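Local coordinates for protein export chaperone SatS (Mycobacterium tuberculosis H37Rv, PDB 6DNM) that acts as a chaperone for the SecA2 protein export pathway, at residues 14-19 against 77-82; 33-38 against 72-77; 42-47 against 61-66; 128-133 against 180-185. All blocks are in the same frame, centred on the assembly; numbering follows the deposited sequence.

Contact 1 (14-19 against 77-82); sequences LQVGID and YDDIRT
Val16 and Asp79 bring the two backbones to 7.2 Å between their CA atoms, where the end of helix 12-16 meets the first turn of helix 77-86. The short helix finishes in a Schellman motif at Gly17, whose positive phi of 73° turns the chain so that Ile18, just beyond it, faces the same helix as Val16. Three carbon-to-carbon touches, two of them between apolar side chains, make up the contact. The two isoleucines meet tip to tip, Ile18 CD1 lying 3.6 Å from Ile80 CD1; in both, CG1 stands opposite the carbonyl carbon (chi1 -64° in Ile18) and chi2 is extended, which carries each CD1 out to the meeting point. Val16 divides its branches between Ile80 and Asp79, with Val16 CG2 4.2 Å from Ile80 CG1. The carboxylate of Asp79 is engaged apart from this, its OD2 bonded to the backbone N of Val5. Leu63 of helix 56-63 and Phe12 and Trp13 of the N-terminal helix also touch Ile80, which is buried, and Ile18 packs on strand 29-37. On the side of the partly exposed Asp79, Val16 CG1 approaches Asp79 CB to 3.9 Å.

Contact 2 (33-38 against 72-77); sequences LRCYLD and SDLSTY
Leu74 reaches out from the loop between helices 56-63 and 77-86 and lays its two methyls on Cys35 and Leu37, alternate residues of strand 29-37 in the mixed four-stranded sheet. Both strand side chains leave the backbone on the face turned to the loop, as expected two residues apart on a strand. Leu37 and Leu74 run past each other in opposite senses, with Leu37 CD2 4.1 Å from Leu74 CD2. This meeting lies at the exposed end of the strand. Cys35 is buried; its sulfur sits between the backbone N and the carbonyl carbon (chi1 68°), a position from which it meets the other methyl of Leu74. Ile18 and Leu71 also touch Cys35, and Ile42 of the adjoining strand touches both Cys35 and Leu37. Leu74 to Tyr77 form a turn, closed by a 3.0 Å bond from Tyr77 N to Leu74 O, that leads into helix 77-86, and Thr76 OG1 is bonded to Val16 O. The tightest approach between strand and loop is 3.7 Å, from Cys35 SG to Leu74 CD1.

Contact 3 (42-47 against 61-66); sequences IFLGRN and RYLADE
Leu44 fills the contact on its own side, sending both methyls toward Tyr62 and Leu63 in the last turn of helix 56-63. The closer part is with the tyrosine: Tyr62 CE2 lies 4.1 Å from Leu44 CD1 and is almost as near to CD2, so one ring carbon meets the fork of the leucine. CG of each residue is anti to its own backbone N (chi1 -179° in Leu44), and the two side chains extend past one another in opposite directions. Leu63 is the looser partner, with its CD2 4.4 Å from Leu44 CD2. Leu44 and Leu63 are buried, while Tyr62, the closer partner, also borders the open side. There Arg46 NH2 stays 4.6 Å from Tyr62 OH and is in a salt bridge with Glu190. Tyr62 is further packed by a stacked His67 and by Phe53, whereas Leu63 continues onto Tyr77 and Ile80 of helix 77-86. Leu44 itself lies where strand 40-43 passes into strand 45-46, with backbone bonds to Leu33 of strand 29-37 and Ser51 of strand 49-52, placing helix 56-63 against the junction of the two sheets.

Contact 4 (128-133 against 180-185); sequences RDIGDY and ERFVES
Ile130 of helix 117-134 is directed toward helix 170-185, and its branches divide the work between Phe182 and Val183. From CB, the CG2 methyl goes toward Phe182 and stops 4.5 Å from CE2, meeting the ring obliquely at the loose margin of the contact. The other branch starts with CG1, placed opposite the carbonyl carbon (chi1 -67°), and continues extended through chi2 of -179°. At its end, CD1 reaches Val183 CG1 at 4.0 Å, the closest approach here, with the two side chains crossing at about a right angle. This is helix-to-helix packing in the helical part of the domain, and the backbones come near enough for the CA atoms of Ile130 and Val183 to lie 7.4 Å apart. Gly131, the next residue, offers only its backbone beside the Phe182 ring; CE2 of Phe182 comes near this part of the helix, and the side chain also touches Ser134. Val183 has a further neighbour in Leu127 of helix 117-134, about one turn before Ile130. Ile130 in turn touches Phe43 of strand 40-43 and Ile50 of strand 49-52, so helix 117-134 lies against strands of both sheets. Near the end of helix 170-185, Ser185 folds its hydroxyl back to the preceding turn: OG donates to Phe182 O at 2.7 Å, reaching a lone pair of the carbonyl oxygen within its plane.

In the fold
From the N terminus, helix 12-16 leads into strand 19-24, and contact 1 closes the longest loop of the first three when the chain returns as helix 77-86. Contact 2 is nested inside that loop, tying strand 29-37 to the segment leading into the same helix, and contact 3 lies inside contact 2, joining the strand junction at 42-47 to helix 56-63. Contacts 1 and 2 share Tyr77, while the Arg81-Glu66 salt bridge links contacts 1 and 3. Contact 4 follows in series, pairing helices 117-134 and 170-185. Tyr36 OH bonded to Asp129 OD2, and Phe43 packed edge-to-face with Tyr133, connect the four-stranded sheet to this helical part.

Contact 1 (14-19 against 77-82)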
loop_
_atom_site.group_PDB
_atom_site.type_symbol
_atom_site.label_atom_id
_atom_site.label_comp_id
_atom_site.label_asym_id
_atom_site.label_seq_id
_atom_site.Cartn_x
_atom_site.Cartn_y
_atom_site.Cartn_z
ATOM N N LEU A 14 -14.328 -1.149 -10.252
ATOM C CA LEU A 14 -14.174 0.052 -11.067
ATOM C C LEU A 14 -15.347 1.007 -10.869
ATOM O O LEU A 14 -15.155 2.214 -10.689
ATOM C CB LEU A 14 -14.033 -0.341 -12.537
ATOM C CG LEU A 14 -13.659 0.757 -13.525
ATOM C CD1 LEU A 14 -12.339 1.403 -13.156
ATOM C CD2 LEU A 14 -13.591 0.173 -14.915
ATOM N N GLN A 15 -16.569 0.476 -10.856
ATOM C CA GLN A 15 -17.740 1.338 -10.720
ATOM C C GLN A 15 -17.806 1.989 -9.343
ATOM O O GLN A 15 -18.256 3.132 -9.215
ATOM C CB GLN A 15 -19.004 0.527 -10.980
ATOM C CG GLN A 15 -19.199 0.137 -12.431
ATOM C CD GLN A 15 -20.601 -0.369 -12.695
ATOM O OE1 GLN A 15 -20.810 -1.562 -12.904
ATOM N NE2 GLN A 15 -21.573 0.534 -12.670
ATOM N N VAL A 16 -17.395 1.276 -8.290
ATOM C CA VAL A 16 -17.415 1.888 -6.961
ATOM C C VAL A 16 -16.244 2.832 -6.724
ATOM O O VAL A 16 -16.260 3.592 -5.746
ATOM C CB VAL A 16 -17.636 0.853 -5.842
ATOM C CG1 VAL A 16 -18.934 0.097 -6.070
ATOM C CG2 VAL A 16 -16.472 -0.100 -5.741
ATOM N N GLY A 17 -15.228 2.811 -7.585
ATOM C CA GLY A 17 -14.123 3.749 -7.482
ATOM C C GLY A 17 -13.182 3.488 -6.334
ATOM O O GLY A 17 -12.434 4.383 -5.940
ATOM N N ILE A 18 -13.199 2.280 -5.781
ATOM C CA ILE A 18 -12.381 1.909 -4.636
ATOM C C ILE A 18 -11.701 0.594 -4.994
ATOM O O ILE A 18 -12.347 -0.305 -5.540
ATOM C CB ILE A 18 -13.255 1.771 -3.369
ATOM C CG1 ILE A 18 -13.886 3.128 -3.006
ATOM C CG2 ILE A 18 -12.463 1.205 -2.203
ATOM C CD1 ILE A 18 -15.045 3.065 -2.009
ATOM N N ASP A 19 -10.393 0.492 -4.715
ATOM C CA ASP A 19 -9.612 -0.670 -5.117
ATOM C C ASP A 19 -9.300 -1.547 -3.920
ATOM O O ASP A 19 -8.703 -1.067 -2.944
ATOM C CB ASP A 19 -8.265 -0.241 -5.725
ATOM C CG ASP A 19 -8.388 0.401 -7.086
ATOM O OD1 ASP A 19 -9.343 0.105 -7.831
ATOM O OD2 ASP A 19 -7.489 1.201 -7.407
ATOM N N TYR A 77 -19.782 3.780 -1.039
ATOM C CA TYR A 77 -19.482 2.827 0.022
ATOM C C TYR A 77 -20.676 1.922 0.315
ATOM O O TYR A 77 -20.510 0.725 0.574
ATOM C CB TYR A 77 -18.998 3.526 1.295
ATOM C CG TYR A 77 -18.588 2.505 2.331
ATOM C CD1 TYR A 77 -17.368 1.848 2.235
ATOM C CD2 TYR A 77 -19.452 2.143 3.366
ATOM C CE1 TYR A 77 -16.998 0.887 3.156
ATOM C CE2 TYR A 77 -19.091 1.184 4.303
ATOM C CZ TYR A 77 -17.857 0.557 4.185
ATOM O OH TYR A 77 -17.467 -0.398 5.096
ATOM N N ASP A 78 -21.883 2.469 0.269
ATOM C CA ASP A 78 -23.076 1.665 0.519
ATOM C C ASP A 78 -23.206 0.512 -0.461
ATOM O O ASP A 78 -23.717 -0.512 -0.096
ATOM C CB ASP A 78 -24.347 2.506 0.544
ATOM C CG ASP A 78 -25.493 1.818 1.300
ATOM O OD1 ASP A 78 -25.415 1.719 2.545
ATOM O OD2 ASP A 78 -26.459 1.390 0.660
ATOM N N ASP A 79 -22.729 0.687 -1.689
ATOM C CA ASP A 79 -22.727 -0.412 -2.653
ATOM C C ASP A 79 -21.844 -1.558 -2.175
ATOM O O ASP A 79 -22.178 -2.733 -2.366
ATOM C CB ASP A 79 -22.247 0.083 -4.020
ATOM C CG ASP A 79 -23.327 0.817 -4.797
ATOM O OD1 ASP A 79 -24.489 0.867 -4.338
ATOM O OD2 ASP A 79 -23.010 1.342 -5.884
ATOM N N ILE A 80 -20.702 -1.235 -1.567
ATOM C CA ILE A 80 -19.823 -2.273 -1.034
ATOM C C ILE A 80 -20.491 -2.997 0.125
ATOM O O ILE A 80 -20.519 -4.233 0.171
ATOM C CB ILE A 80 -18.465 -1.678 -0.626
ATOM C CG1 ILE A 80 -17.757 -1.085 -1.852
ATOM C CG2 ILE A 80 -17.614 -2.742 0.077
ATOM C CD1 ILE A 80 -16.586 -0.190 -1.520
ATOM N N ARG A 81 -21.030 -2.237 1.081
ATOM C CA ARG A 81 -21.650 -2.844 2.253
ATOM C C ARG A 81 -22.838 -3.707 1.856
ATOM O O ARG A 81 -23.004 -4.821 2.370
ATOM C CB ARG A 81 -22.069 -1.750 3.240
ATOM C CG ARG A 81 -22.762 -2.283 4.486
ATOM C CD ARG A 81 -22.942 -1.200 5.534
ATOM N NE ARG A 81 -23.798 -0.118 5.058
ATOM C CZ ARG A 81 -25.101 -0.035 5.307
ATOM N NH1 ARG A 81 -25.703 -0.976 6.022
ATOM N NH2 ARG A 81 -25.802 0.987 4.837
ATOM N N THR A 82 -23.666 -3.213 0.928
ATOM C CA THR A 82 -24.826 -3.971 0.464
ATOM C C THR A 82 -24.406 -5.235 -0.279
ATOM O O THR A 82 -25.049 -6.281 -0.147
ATOM C CB THR A 82 -25.701 -3.085 -0.433
ATOM O OG1 THR A 82 -26.098 -1.912 0.289
ATOM C CG2 THR A 82 -26.940 -3.830 -0.866
#

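Contact 2 (33-38 against 72-77)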
loop_
_atom_site.group_PDB
_atom_site.type_symbol
_atom_site.label_atom_id
_atom_site.label_comp_id
_atom_site.label_asym_id
_atom_site.label_seq_id
_atom_site.Cartn_x
_atom_site.Cartn_y
_atom_site.Cartn_z
ATOM N N LEU A 33 -8.659 -1.748 1.447
ATOM C CA LEU A 33 -9.202 -0.953 0.353
ATOM C C LEU A 33 -8.518 0.405 0.312
ATOM O O LEU A 33 -8.151 0.966 1.352
ATOM C CB LEU A 33 -10.713 -0.703 0.513
ATOM C CG LEU A 33 -11.615 -1.932 0.662
ATOM C CD1 LEU A 33 -13.066 -1.510 0.847
ATOM C CD2 LEU A 33 -11.486 -2.862 -0.541
ATOM N N ARG A 34 -8.370 0.941 -0.901
ATOM C CA ARG A 34 -7.784 2.259 -1.089
ATOM C C ARG A 34 -8.454 2.948 -2.266
ATOM O O ARG A 34 -8.754 2.313 -3.280
ATOM C CB ARG A 34 -6.288 2.143 -1.381
ATOM C CG ARG A 34 -5.573 3.500 -1.518
ATOM C CD ARG A 34 -5.188 3.801 -2.973
ATOM N NE ARG A 34 -4.467 2.662 -3.517
ATOM C CZ ARG A 34 -4.242 2.392 -4.799
ATOM N NH1 ARG A 34 -3.580 1.313 -5.135
ATOM N NH2 ARG A 34 -4.661 3.190 -5.757
ATOM N N CYS A 35 -8.680 4.252 -2.124
ATOM C CA CYS A 35 -9.181 5.071 -3.218
ATOM C C CYS A 35 -8.437 6.397 -3.215
ATOM O O CYS A 35 -7.603 6.665 -2.345
ATOM C CB CYS A 35 -10.686 5.316 -3.096
ATOM S SG CYS A 35 -11.133 6.357 -1.708
ATOM N N TYR A 36 -8.743 7.237 -4.197
ATOM C CA TYR A 36 -8.234 8.599 -4.248
ATOM C C TYR A 36 -9.410 9.556 -4.325
ATOM O O TYR A 36 -10.336 9.350 -5.117
ATOM C CB TYR A 36 -7.324 8.793 -5.450
ATOM C CG TYR A 36 -6.138 7.867 -5.428
ATOM C CD1 TYR A 36 -4.999 8.155 -4.673
ATOM C CD2 TYR A 36 -6.165 6.687 -6.138
ATOM C CE1 TYR A 36 -3.905 7.285 -4.653
ATOM C CE2 TYR A 36 -5.098 5.831 -6.127
ATOM C CZ TYR A 36 -3.970 6.114 -5.381
ATOM O OH TYR A 36 -2.907 5.224 -5.385
ATOM N N LEU A 37 -9.380 10.584 -3.488
ATOM C CA LEU A 37 -10.396 11.626 -3.472
ATOM C C LEU A 37 -9.659 12.946 -3.601
ATOM O O LEU A 37 -8.822 13.263 -2.751
ATOM C CB LEU A 37 -11.154 11.594 -2.145
ATOM C CG LEU A 37 -12.318 12.568 -2.005
ATOM C CD1 LEU A 37 -13.322 12.369 -3.131
ATOM C CD2 LEU A 37 -12.978 12.378 -0.656
ATOM N N ASP A 38 -9.954 13.697 -4.664
ATOM C CA ASP A 38 -9.291 14.972 -4.943
ATOM C C ASP A 38 -7.773 14.864 -4.798
ATOM O O ASP A 38 -7.139 15.627 -4.066
ATOM C CB ASP A 38 -9.851 16.101 -4.078
ATOM C CG ASP A 38 -11.358 16.174 -4.124
ATOM O OD1 ASP A 38 -11.933 15.844 -5.182
ATOM O OD2 ASP A 38 -11.962 16.559 -3.100
ATOM N N SER A 72 -16.512 5.410 4.814
ATOM C CA SER A 72 -17.906 5.018 4.983
ATOM C C SER A 72 -18.903 6.084 4.541
ATOM O O SER A 72 -20.086 5.765 4.405
ATOM C CB SER A 72 -18.177 4.609 6.431
ATOM O OG SER A 72 -17.986 5.706 7.299
ATOM N N ASP A 73 -18.466 7.320 4.299
ATOM C CA ASP A 73 -19.343 8.360 3.780
ATOM C C ASP A 73 -19.105 8.655 2.305
ATOM O O ASP A 73 -19.679 9.611 1.768
ATOM C CB ASP A 73 -19.227 9.624 4.632
ATOM C CG ASP A 73 -19.622 9.373 6.062
ATOM O OD1 ASP A 73 -20.719 8.818 6.268
ATOM O OD2 ASP A 73 -18.842 9.711 6.974
ATOM N N LEU A 74 -18.287 7.849 1.637
ATOM C CA LEU A 74 -18.156 7.985 0.195
ATOM C C LEU A 74 -19.435 7.501 -0.472
ATOM O O LEU A 74 -20.114 6.597 0.025
ATOM C CB LEU A 74 -16.953 7.186 -0.299
ATOM C CG LEU A 74 -15.617 7.679 0.274
ATOM C CD1 LEU A 74 -14.484 6.790 -0.216
ATOM C CD2 LEU A 74 -15.356 9.134 -0.078
ATOM N N SER A 75 -19.751 8.095 -1.620
ATOM C CA SER A 75 -21.071 7.886 -2.202
ATOM C C SER A 75 -21.302 6.451 -2.662
ATOM O O SER A 75 -22.459 6.023 -2.759
ATOM C CB SER A 75 -21.290 8.878 -3.334
ATOM O OG SER A 75 -21.266 10.186 -2.787
ATOM N N THR A 76 -20.242 5.695 -2.934
ATOM C CA THR A 76 -20.367 4.311 -3.368
ATOM C C THR A 76 -20.056 3.314 -2.263
ATOM O O THR A 76 -20.055 2.106 -2.524
ATOM C CB THR A 76 -19.457 4.048 -4.573
ATOM O OG1 THR A 76 -18.182 4.666 -4.349
ATOM C CG2 THR A 76 -20.082 4.598 -5.840
ATOM N N TYR A 77 -19.782 3.780 -1.039
ATOM C CA TYR A 77 -19.482 2.827 0.022
ATOM C C TYR A 77 -20.676 1.922 0.315
ATOM O O TYR A 77 -20.510 0.725 0.574
ATOM C CB TYR A 77 -18.998 3.526 1.295
ATOM C CG TYR A 77 -18.588 2.505 2.331
ATOM C CD1 TYR A 77 -17.368 1.848 2.235
ATOM C CD2 TYR A 77 -19.452 2.143 3.366
ATOM C CE1 TYR A 77 -16.998 0.887 3.156
ATOM C CE2 TYR A 77 -19.091 1.184 4.303
ATOM C CZ TYR A 77 -17.857 0.557 4.185
ATOM O OH TYR A 77 -17.467 -0.398 5.096
#

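Contact 3 (42-47 against 61-66)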
loop_
_atom_site.group_PDB
_atom_site.type_symbol
_atom_site.label_atom_id
_atom_site.label_comp_id
_atom_site.label_asym_id
_atom_site.label_seq_id
_atom_site.Cartn_x
_atom_site.Cartn_y
_atom_site.Cartn_z
ATOM N N ILE A 42 -7.122 7.709 0.247
ATOM C CA ILE A 42 -7.881 7.371 1.448
ATOM C C ILE A 42 -7.954 5.853 1.535
ATOM O O ILE A 42 -8.347 5.190 0.567
ATOM C CB ILE A 42 -9.300 7.981 1.474
ATOM C CG1 ILE A 42 -9.285 9.471 1.109
ATOM C CG2 ILE A 42 -9.914 7.794 2.849
ATOM C CD1 ILE A 42 -10.646 10.137 1.217
ATOM N N PHE A 43 -7.566 5.303 2.680
ATOM C CA PHE A 43 -7.616 3.865 2.899
ATOM C C PHE A 43 -8.790 3.518 3.805
ATOM O O PHE A 43 -9.340 4.365 4.511
ATOM C CB PHE A 43 -6.334 3.365 3.575
ATOM C CG PHE A 43 -5.112 3.399 2.698
ATOM C CD1 PHE A 43 -4.668 2.252 2.057
ATOM C CD2 PHE A 43 -4.364 4.560 2.568
ATOM C CE1 PHE A 43 -3.530 2.273 1.280
ATOM C CE2 PHE A 43 -3.215 4.582 1.788
ATOM C CZ PHE A 43 -2.801 3.437 1.147
ATOM N N LEU A 44 -9.170 2.249 3.777
ATOM C CA LEU A 44 -10.058 1.704 4.789
ATOM C C LEU A 44 -9.330 1.780 6.123
ATOM O O LEU A 44 -8.395 1.017 6.376
ATOM C CB LEU A 44 -10.402 0.263 4.423
ATOM C CG LEU A 44 -11.353 -0.464 5.361
ATOM C CD1 LEU A 44 -12.748 0.189 5.301
ATOM C CD2 LEU A 44 -11.420 -1.953 4.997
ATOM N N GLY A 45 -9.722 2.724 6.963
ATOM C CA GLY A 45 -8.992 2.980 8.188
ATOM C C GLY A 45 -9.553 4.203 8.872
ATOM O O GLY A 45 -10.546 4.788 8.434
ATOM N N ARG A 46 -8.891 4.581 9.962
ATOM C CA ARG A 46 -9.287 5.758 10.719
ATOM C C ARG A 46 -8.063 6.306 11.428
ATOM O O ARG A 46 -7.135 5.560 11.752
ATOM C CB ARG A 46 -10.369 5.423 11.758
ATOM C CG ARG A 46 -9.940 4.333 12.738
ATOM C CD ARG A 46 -11.127 3.603 13.363
ATOM N NE ARG A 46 -10.717 2.741 14.470
ATOM C CZ ARG A 46 -10.488 1.435 14.363
ATOM N NH1 ARG A 46 -10.119 0.735 15.428
ATOM N NH2 ARG A 46 -10.627 0.825 13.194
ATOM N N ASN A 47 -8.065 7.620 11.649
ATOM C CA ASN A 47 -7.009 8.288 12.416
ATOM C C ASN A 47 -5.615 7.985 11.863
ATOM O O ASN A 47 -4.661 7.756 12.611
ATOM C CB ASN A 47 -7.116 7.964 13.908
ATOM C CG ASN A 47 -8.496 8.270 14.467
ATOM O OD1 ASN A 47 -9.070 9.314 14.172
ATOM N ND2 ASN A 47 -9.034 7.357 15.271
ATOM N N ARG A 61 -16.196 -9.930 5.659
ATOM C CA ARG A 61 -16.966 -9.964 6.904
ATOM C C ARG A 61 -17.013 -8.590 7.552
ATOM O O ARG A 61 -18.064 -8.157 8.042
ATOM C CB ARG A 61 -16.332 -10.946 7.886
ATOM C CG ARG A 61 -16.588 -12.385 7.575
ATOM C CD ARG A 61 -17.984 -12.759 7.919
ATOM N NE ARG A 61 -18.205 -14.169 7.643
ATOM C CZ ARG A 61 -19.320 -14.647 7.111
ATOM N NH1 ARG A 61 -20.304 -13.819 6.796
ATOM N NH2 ARG A 61 -19.441 -15.945 6.891
ATOM N N TYR A 62 -15.872 -7.902 7.582
ATOM C CA TYR A 62 -15.820 -6.562 8.143
ATOM C C TYR A 62 -16.733 -5.614 7.376
ATOM O O TYR A 62 -17.471 -4.823 7.980
ATOM C CB TYR A 62 -14.372 -6.072 8.104
ATOM C CG TYR A 62 -14.168 -4.670 8.627
ATOM C CD1 TYR A 62 -13.906 -4.442 9.971
ATOM C CD2 TYR A 62 -14.218 -3.572 7.770
ATOM C CE1 TYR A 62 -13.710 -3.158 10.452
ATOM C CE2 TYR A 62 -14.033 -2.284 8.240
ATOM C CZ TYR A 62 -13.776 -2.080 9.583
ATOM O OH TYR A 62 -13.588 -0.794 10.054
ATOM N N LEU A 63 -16.716 -5.699 6.043
ATOM C CA LEU A 63 -17.497 -4.792 5.209
ATOM C C LEU A 63 -18.996 -5.040 5.309
ATOM O O LEU A 63 -19.778 -4.175 4.907
ATOM C CB LEU A 63 -17.032 -4.885 3.752
ATOM C CG LEU A 63 -15.598 -4.426 3.489
ATOM C CD1 LEU A 63 -15.133 -4.881 2.108
ATOM C CD2 LEU A 63 -15.507 -2.912 3.636
ATOM N N ALA A 64 -19.414 -6.191 5.840
ATOM C CA ALA A 64 -20.831 -6.451 6.077
ATOM C C ALA A 64 -21.366 -5.706 7.288
ATOM O O ALA A 64 -22.587 -5.571 7.424
ATOM C CB ALA A 64 -21.072 -7.946 6.285
ATOM N N ASP A 65 -20.492 -5.240 8.172
ATOM C CA ASP A 65 -20.918 -4.589 9.400
ATOM C C ASP A 65 -20.968 -3.081 9.206
ATOM O O ASP A 65 -20.254 -2.517 8.373
ATOM C CB ASP A 65 -19.953 -4.915 10.540
ATOM C CG ASP A 65 -20.114 -6.325 11.052
ATOM O OD1 ASP A 65 -21.229 -6.866 10.923
ATOM O OD2 ASP A 65 -19.137 -6.891 11.584
ATOM N N GLU A 66 -21.832 -2.433 9.981
ATOM C CA GLU A 66 -21.863 -0.979 10.017
ATOM C C GLU A 66 -20.574 -0.470 10.642
ATOM O O GLU A 66 -20.123 -0.988 11.668
ATOM C CB GLU A 66 -23.048 -0.504 10.851
ATOM C CG GLU A 66 -23.591 0.853 10.448
ATOM C CD GLU A 66 -24.462 0.783 9.211
ATOM O OE1 GLU A 66 -23.908 0.762 8.091
ATOM O OE2 GLU A 66 -25.702 0.746 9.362
#

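Contact 4 (128-133 against 180-185)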
loop_
_atom_site.group_PDB
_atom_site.type_symbol
_atom_site.label_atom_id
_atom_site.label_comp_id
_atom_site.label_asym_id
_atom_site.label_seq_id
_atom_site.Cartn_x
_atom_site.Cartn_y
_atom_site.Cartn_z
ATOM N N ARG A 128 4.308 6.137 -0.582
ATOM C CA ARG A 128 3.888 7.531 -0.683
ATOM C C ARG A 128 2.420 7.681 -0.318
ATOM O O ARG A 128 2.039 8.640 0.365
ATOM C CB ARG A 128 4.142 8.058 -2.095
ATOM C CG ARG A 128 5.588 8.022 -2.520
ATOM C CD ARG A 128 6.185 9.382 -2.473
ATOM N NE ARG A 128 7.494 9.416 -3.114
ATOM C CZ ARG A 128 8.472 10.227 -2.738
ATOM N NH1 ARG A 128 8.282 11.060 -1.718
ATOM N NH2 ARG A 128 9.631 10.206 -3.378
ATOM N N ASP A 129 1.580 6.736 -0.756
ATOM C CA ASP A 129 0.163 6.790 -0.402
ATOM C C ASP A 129 -0.032 6.649 1.103
ATOM O O ASP A 129 -0.858 7.349 1.694
ATOM C CB ASP A 129 -0.599 5.681 -1.124
ATOM C CG ASP A 129 -0.915 6.014 -2.571
ATOM O OD1 ASP A 129 -0.687 7.158 -3.004
ATOM O OD2 ASP A 129 -1.410 5.110 -3.275
ATOM N N ILE A 130 0.712 5.741 1.742
ATOM C CA ILE A 130 0.587 5.574 3.191
ATOM C C ILE A 130 1.053 6.829 3.909
ATOM O O ILE A 130 0.418 7.287 4.867
ATOM C CB ILE A 130 1.369 4.335 3.667
ATOM C CG1 ILE A 130 0.737 3.055 3.126
ATOM C CG2 ILE A 130 1.446 4.298 5.196
ATOM C CD1 ILE A 130 1.463 1.803 3.604
ATOM N N GLY A 131 2.177 7.401 3.474
ATOM C CA GLY A 131 2.642 8.632 4.087
ATOM C C GLY A 131 1.638 9.759 3.951
ATOM O O GLY A 131 1.383 10.497 4.907
ATOM N N ASP A 132 1.033 9.892 2.768
ATOM C CA ASP A 132 0.052 10.950 2.563
ATOM C C ASP A 132 -1.182 10.722 3.429
ATOM O O ASP A 132 -1.677 11.651 4.080
ATOM C CB ASP A 132 -0.346 11.012 1.086
ATOM C CG ASP A 132 0.780 11.509 0.186
ATOM O OD1 ASP A 132 1.858 11.894 0.693
ATOM O OD2 ASP A 132 0.584 11.506 -1.047
ATOM N N TYR A 133 -1.685 9.488 3.454
ATOM C CA TYR A 133 -2.881 9.179 4.231
ATOM C C TYR A 133 -2.637 9.363 5.724
ATOM O O TYR A 133 -3.514 9.840 6.452
ATOM C CB TYR A 133 -3.327 7.743 3.941
ATOM C CG TYR A 133 -4.451 7.271 4.844
ATOM C CD1 TYR A 133 -5.732 7.800 4.728
ATOM C CD2 TYR A 133 -4.224 6.315 5.825
ATOM C CE1 TYR A 133 -6.759 7.371 5.557
ATOM C CE2 TYR A 133 -5.242 5.872 6.649
ATOM C CZ TYR A 133 -6.508 6.410 6.517
ATOM O OH TYR A 133 -7.518 5.965 7.344
ATOM N N GLU A 180 10.348 0.826 7.126
ATOM C CA GLU A 180 9.448 -0.318 7.221
ATOM C C GLU A 180 8.792 -0.399 8.596
ATOM O O GLU A 180 7.621 -0.787 8.694
ATOM C CB GLU A 180 10.157 -1.625 6.831
ATOM C CG GLU A 180 9.170 -2.786 6.657
ATOM C CD GLU A 180 9.713 -3.986 5.879
ATOM O OE1 GLU A 180 10.923 -4.040 5.555
ATOM O OE2 GLU A 180 8.897 -4.890 5.596
ATOM N N ARG A 181 9.509 -0.006 9.660
ATOM C CA ARG A 181 8.887 0.074 10.981
ATOM C C ARG A 181 7.776 1.114 11.000
ATOM O O ARG A 181 6.717 0.893 11.603
ATOM C CB ARG A 181 9.935 0.396 12.049
ATOM C CG ARG A 181 10.832 -0.772 12.430
ATOM C CD ARG A 181 11.620 -0.467 13.705
ATOM N NE ARG A 181 12.582 0.626 13.535
ATOM C CZ ARG A 181 13.827 0.479 13.086
ATOM N NH1 ARG A 181 14.283 -0.720 12.746
ATOM N NH2 ARG A 181 14.622 1.536 12.981
ATOM N N PHE A 182 7.991 2.253 10.334
ATOM C CA PHE A 182 6.928 3.249 10.226
ATOM C C PHE A 182 5.705 2.667 9.526
ATOM O O PHE A 182 4.571 2.820 9.992
ATOM C CB PHE A 182 7.419 4.494 9.487
ATOM C CG PHE A 182 6.308 5.429 9.108
ATOM C CD1 PHE A 182 5.721 6.240 10.066
ATOM C CD2 PHE A 182 5.806 5.448 7.814
ATOM C CE1 PHE A 182 4.673 7.080 9.734
ATOM C CE2 PHE A 182 4.765 6.290 7.471
ATOM C CZ PHE A 182 4.193 7.105 8.438
ATOM N N VAL A 183 5.917 2.000 8.391
ATOM C CA VAL A 183 4.802 1.395 7.670
ATOM C C VAL A 183 4.038 0.438 8.571
ATOM O O VAL A 183 2.803 0.489 8.658
ATOM C CB VAL A 183 5.305 0.695 6.399
ATOM C CG1 VAL A 183 4.186 -0.085 5.770
ATOM C CG2 VAL A 183 5.863 1.714 5.441
ATOM N N GLU A 184 4.762 -0.449 9.260
ATOM C CA GLU A 184 4.101 -1.402 10.143
ATOM C C GLU A 184 3.291 -0.701 11.224
ATOM O O GLU A 184 2.212 -1.178 11.591
ATOM C CB GLU A 184 5.121 -2.362 10.756
ATOM C CG GLU A 184 5.750 -3.321 9.752
ATOM C CD GLU A 184 4.831 -4.478 9.406
ATOM O OE1 GLU A 184 3.705 -4.521 9.940
ATOM O OE2 GLU A 184 5.233 -5.346 8.606
ATOM N N SER A 185 3.773 0.443 11.715
ATOM C CA SER A 185 3.043 1.191 12.732
ATOM C C SER A 185 1.717 1.732 12.206
ATOM O O SER A 185 0.823 2.027 13.008
ATOM C CB SER A 185 3.909 2.334 13.274
ATOM O OG SER A 185 3.830 3.496 12.457
#